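Local coordinates for protein tannase (Lactobacillus plantarum, PDB 3WA7) that catalyses, as a tannase of the alpha/beta-hydrolase fold, the hydrolysis of galloyl ester bonds in tannins, at residues A202-E210 and D419-L430. Sequence-based numbering, arbitrary orientation.
Sequences AYCPIHNLE and DRDTSFAIPIIL
Van der Waals contacts carry most of the join, with the His207 ring obliquely placed between Ile426 and Leu430: its CE1 lies 3.4 Å from Ile426 CG2, and its NE2 3.7 Å from Leu430 CB. A chi1 of 71° sets CG between the backbone N and the carbonyl carbon, and ND1 donates to Pro205 O (3.0 Å, 164°). Pro205 O is only 7° out of the ring plane, though ND1 stands well above the carbonyl plane, and this bond should hold the ring's rotation. With an alanine here, a gap would probably open beside Ile426 and Leu430, and Pro205 O would lose its imidazole donor, keeping the weak bond from His207 N. Farther along, Ile206 CD1 reaches Thr422 CG2 at 3.8 Å.

Water supplies the polar links: one joins His207 O (2.9 Å) to Thr422 OG1, another Asn208 ND2 to Ile426 O (2.8 Å); Asn208 OD1 is hydrogen-bonded to His211 ND1.

Asp419 OD2 approaches Cys204 CB at 3.2 Å and is hydrogen-bonded to His451 ND1, consistent with a Ser163-His451-Asp419 catalytic triad. An Asx turn, Asp421 N to Asp419 OD1 (2.9 Å), fixes the carboxylate's other oxygen.

The contact thus packs the loop between strand 199-203 and helix 209-220 against helix 425-436 and the loop leading into it, beside strand 410-414, where Leu430 touches Ile413.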
loop_
_atom_site.group_PDB
_atom_site.type_symbol
_atom_site.label_atom_id
_atom_site.label_comp_id
_atom_site.label_asym_id
_atom_site.label_seq_id
_atom_site.Cartn_x
_atom_site.Cartn_y
_atom_site.Cartn_z
ATOM N N ALA A 202 -0.476 0.166 6.270
ATOM C CA ALA A 202 -0.395 -0.302 4.896
ATOM C C ALA A 202 -0.575 -1.801 4.768
ATOM O O ALA A 202 0.109 -2.581 5.435
ATOM C CB ALA A 202 0.942 0.108 4.287
ATOM N N TYR A 203 -1.510 -2.197 3.911
ATOM C CA TYR A 203 -1.762 -3.605 3.652
ATOM C C TYR A 203 -1.122 -3.952 2.314
ATOM O O TYR A 203 -1.274 -3.217 1.333
ATOM C CB TYR A 203 -3.264 -3.891 3.615
ATOM C CG TYR A 203 -3.924 -3.716 4.961
ATOM C CD1 TYR A 203 -4.365 -2.464 5.384
ATOM C CD2 TYR A 203 -4.070 -4.797 5.832
ATOM C CE1 TYR A 203 -4.935 -2.289 6.642
ATOM C CE2 TYR A 203 -4.635 -4.633 7.090
ATOM C CZ TYR A 203 -5.067 -3.375 7.488
ATOM O OH TYR A 203 -5.640 -3.215 8.727
ATOM N N CYS A 204 -0.394 -5.065 2.298
ATOM C CA CYS A 204 0.316 -5.557 1.118
ATOM C C CYS A 204 0.801 -4.444 0.193
ATOM O O CYS A 204 0.475 -4.419 -0.992
ATOM C CB CYS A 204 -0.551 -6.559 0.337
ATOM S SG CYS A 204 -2.178 -5.977 -0.232
ATOM N N PRO A 205 1.607 -3.511 0.724
ATOM C CA PRO A 205 2.107 -2.413 -0.105
ATOM C C PRO A 205 2.952 -2.898 -1.278
ATOM O O PRO A 205 4.015 -3.493 -1.093
ATOM C CB PRO A 205 2.907 -1.565 0.883
ATOM C CG PRO A 205 3.402 -2.585 1.879
ATOM C CD PRO A 205 2.171 -3.447 2.085
ATOM N N ILE A 206 2.461 -2.651 -2.485
ATOM C CA ILE A 206 3.174 -3.050 -3.689
ATOM C C ILE A 206 4.106 -1.889 -4.010
ATOM O O ILE A 206 3.753 -0.981 -4.762
ATOM C CB ILE A 206 2.192 -3.295 -4.850
ATOM C CG1 ILE A 206 1.165 -4.356 -4.442
ATOM C CG2 ILE A 206 2.949 -3.746 -6.093
ATOM C CD1 ILE A 206 1.762 -5.737 -4.185
ATOM N N HIS A 207 5.290 -1.926 -3.403
ATOM C CA HIS A 207 6.287 -0.871 -3.562
ATOM C C HIS A 207 7.663 -1.446 -3.904
ATOM O O HIS A 207 7.801 -2.651 -4.115
ATOM C CB HIS A 207 6.389 -0.073 -2.263
ATOM C CG HIS A 207 7.048 -0.826 -1.147
ATOM N ND1 HIS A 207 6.466 -1.913 -0.530
ATOM C CD2 HIS A 207 8.266 -0.676 -0.575
ATOM C CE1 HIS A 207 7.299 -2.401 0.373
ATOM N NE2 HIS A 207 8.398 -1.668 0.366
ATOM N N ASN A 208 8.677 -0.581 -3.938
ATOM C CA ASN A 208 10.045 -0.996 -4.271
ATOM C C ASN A 208 9.967 -1.721 -5.616
ATOM O O ASN A 208 10.594 -2.765 -5.838
ATOM C CB ASN A 208 10.593 -1.917 -3.169
ATOM C CG ASN A 208 12.096 -2.103 -3.252
ATOM O OD1 ASN A 208 12.791 -1.341 -3.921
ATOM N ND2 ASN A 208 12.605 -3.118 -2.557
ATOM N N LEU A 209 9.190 -1.128 -6.519
ATOM C CA LEU A 209 8.934 -1.689 -7.839
ATOM C C LEU A 209 10.149 -2.030 -8.696
ATOM O O LEU A 209 10.143 -3.044 -9.395
ATOM C CB LEU A 209 7.996 -0.751 -8.613
ATOM C CG LEU A 209 6.711 -0.373 -7.867
ATOM C CD1 LEU A 209 5.902 0.604 -8.710
ATOM C CD2 LEU A 209 5.888 -1.628 -7.554
ATOM N N GLU A 210 11.188 -1.202 -8.637
ATOM C CA GLU A 210 12.381 -1.430 -9.445
ATOM C C GLU A 210 13.212 -2.623 -8.971
ATOM O O GLU A 210 14.188 -2.997 -9.617
ATOM C CB GLU A 210 13.261 -0.172 -9.480
ATOM C CG GLU A 210 13.942 0.161 -8.163
ATOM C CD GLU A 210 13.121 1.087 -7.286
ATOM O OE1 GLU A 210 11.881 0.955 -7.269
ATOM O OE2 GLU A 210 13.727 1.947 -6.607
ATOM N N ASP A 419 -0.668 -14.179 0.008
ATOM C CA ASP A 419 -0.630 -13.105 -0.982
ATOM C C ASP A 419 0.615 -13.269 -1.858
ATOM O O ASP A 419 1.739 -13.112 -1.379
ATOM C CB ASP A 419 -0.590 -11.752 -0.257
ATOM C CG ASP A 419 -0.634 -10.568 -1.204
ATOM O OD1 ASP A 419 -0.148 -10.689 -2.346
ATOM O OD2 ASP A 419 -1.139 -9.499 -0.791
ATOM N N ARG A 420 0.406 -13.580 -3.137
ATOM C CA ARG A 420 1.506 -13.779 -4.081
ATOM C C ARG A 420 1.649 -12.650 -5.102
ATOM O O ARG A 420 2.307 -12.823 -6.132
ATOM C CB ARG A 420 1.315 -15.102 -4.833
ATOM C CG ARG A 420 0.998 -16.279 -3.927
ATOM C CD ARG A 420 -0.406 -16.779 -4.178
ATOM N NE ARG A 420 -0.517 -17.446 -5.471
ATOM C CZ ARG A 420 -1.309 -17.053 -6.464
ATOM N NH1 ARG A 420 -2.078 -15.978 -6.328
ATOM N NH2 ARG A 420 -1.338 -17.746 -7.597
ATOM N N ASP A 421 1.045 -11.496 -4.829
ATOM C CA ASP A 421 1.132 -10.379 -5.766
ATOM C C ASP A 421 2.535 -9.791 -5.819
ATOM O O ASP A 421 2.915 -9.142 -6.792
ATOM C CB ASP A 421 0.099 -9.308 -5.418
ATOM C CG ASP A 421 -1.296 -9.697 -5.861
ATOM O OD1 ASP A 421 -1.830 -10.702 -5.346
ATOM O OD2 ASP A 421 -1.856 -9.009 -6.740
ATOM N N THR A 422 3.300 -10.023 -4.760
ATOM C CA THR A 422 4.687 -9.585 -4.704
ATOM C C THR A 422 5.356 -10.498 -3.682
ATOM O O THR A 422 4.683 -11.077 -2.830
ATOM C CB THR A 422 4.819 -8.095 -4.287
ATOM O OG1 THR A 422 6.151 -7.643 -4.563
ATOM C CG2 THR A 422 4.517 -7.908 -2.805
ATOM N N SER A 423 6.669 -10.649 -3.775
ATOM C CA SER A 423 7.387 -11.513 -2.844
ATOM C C SER A 423 7.267 -11.057 -1.397
ATOM O O SER A 423 7.163 -9.862 -1.115
ATOM C CB SER A 423 8.872 -11.575 -3.212
ATOM O OG SER A 423 9.608 -12.249 -2.203
ATOM N N PHE A 424 7.283 -12.024 -0.484
ATOM C CA PHE A 424 7.220 -11.743 0.945
ATOM C C PHE A 424 8.428 -10.895 1.320
ATOM O O PHE A 424 8.391 -10.143 2.288
ATOM C CB PHE A 424 7.261 -13.048 1.744
ATOM C CG PHE A 424 6.102 -13.957 1.475
ATOM C CD1 PHE A 424 6.310 -15.255 1.018
ATOM C CD2 PHE A 424 4.798 -13.514 1.681
ATOM C CE1 PHE A 424 5.230 -16.104 0.768
ATOM C CE2 PHE A 424 3.713 -14.351 1.435
ATOM C CZ PHE A 424 3.928 -15.648 0.979
ATOM N N ALA A 425 9.502 -11.030 0.543
ATOM C CA ALA A 425 10.729 -10.278 0.798
ATOM C C ALA A 425 10.509 -8.771 0.762
ATOM O O ALA A 425 11.161 -8.027 1.490
ATOM C CB ALA A 425 11.797 -10.664 -0.220
ATOM N N ILE A 426 9.593 -8.323 -0.093
ATOM C CA ILE A 426 9.307 -6.900 -0.229
ATOM C C ILE A 426 8.818 -6.250 1.075
ATOM O O ILE A 426 9.416 -5.284 1.545
ATOM C CB ILE A 426 8.299 -6.663 -1.387
ATOM C CG1 ILE A 426 8.978 -6.984 -2.725
ATOM C CG2 ILE A 426 7.792 -5.228 -1.373
ATOM C CD1 ILE A 426 10.199 -6.114 -3.040
ATOM N N PRO A 427 7.724 -6.756 1.674
ATOM C CA PRO A 427 7.293 -6.115 2.922
ATOM C C PRO A 427 8.287 -6.359 4.068
ATOM O O PRO A 427 8.423 -5.536 4.973
ATOM C CB PRO A 427 5.920 -6.738 3.184
ATOM C CG PRO A 427 6.026 -8.088 2.529
ATOM C CD PRO A 427 6.752 -7.773 1.241
ATOM N N ILE A 428 8.989 -7.487 4.023
ATOM C CA ILE A 428 9.961 -7.787 5.068
ATOM C C ILE A 428 11.117 -6.783 5.033
ATOM O O ILE A 428 11.587 -6.334 6.078
ATOM C CB ILE A 428 10.503 -9.232 4.923
ATOM C CG1 ILE A 428 9.378 -10.227 5.242
ATOM C CG2 ILE A 428 11.686 -9.447 5.861
ATOM C CD1 ILE A 428 9.714 -11.675 4.922
ATOM N N ILE A 429 11.566 -6.427 3.833
ATOM C CA ILE A 429 12.650 -5.458 3.690
ATOM C C ILE A 429 12.224 -4.119 4.285
ATOM O O ILE A 429 12.994 -3.475 4.999
ATOM C CB ILE A 429 13.035 -5.256 2.207
ATOM C CG1 ILE A 429 13.802 -6.482 1.697
ATOM C CG2 ILE A 429 13.884 -3.995 2.053
ATOM C CD1 ILE A 429 14.042 -6.478 0.195
ATOM N N LEU A 430 10.995 -3.704 3.996
ATOM C CA LEU A 430 10.479 -2.445 4.521
ATOM C C LEU A 430 10.430 -2.483 6.049
ATOM O O LEU A 430 10.885 -1.556 6.723
ATOM C CB LEU A 430 9.078 -2.175 3.961
ATOM C CG LEU A 430 8.313 -0.977 4.536
ATOM C CD1 LEU A 430 9.113 0.305 4.351
ATOM C CD2 LEU A 430 6.964 -0.871 3.848
HETATM O O HOH W 1 6.254 -4.920 -4.957
HETATM O O HOH W 2 10.734 -3.493 -0.081
#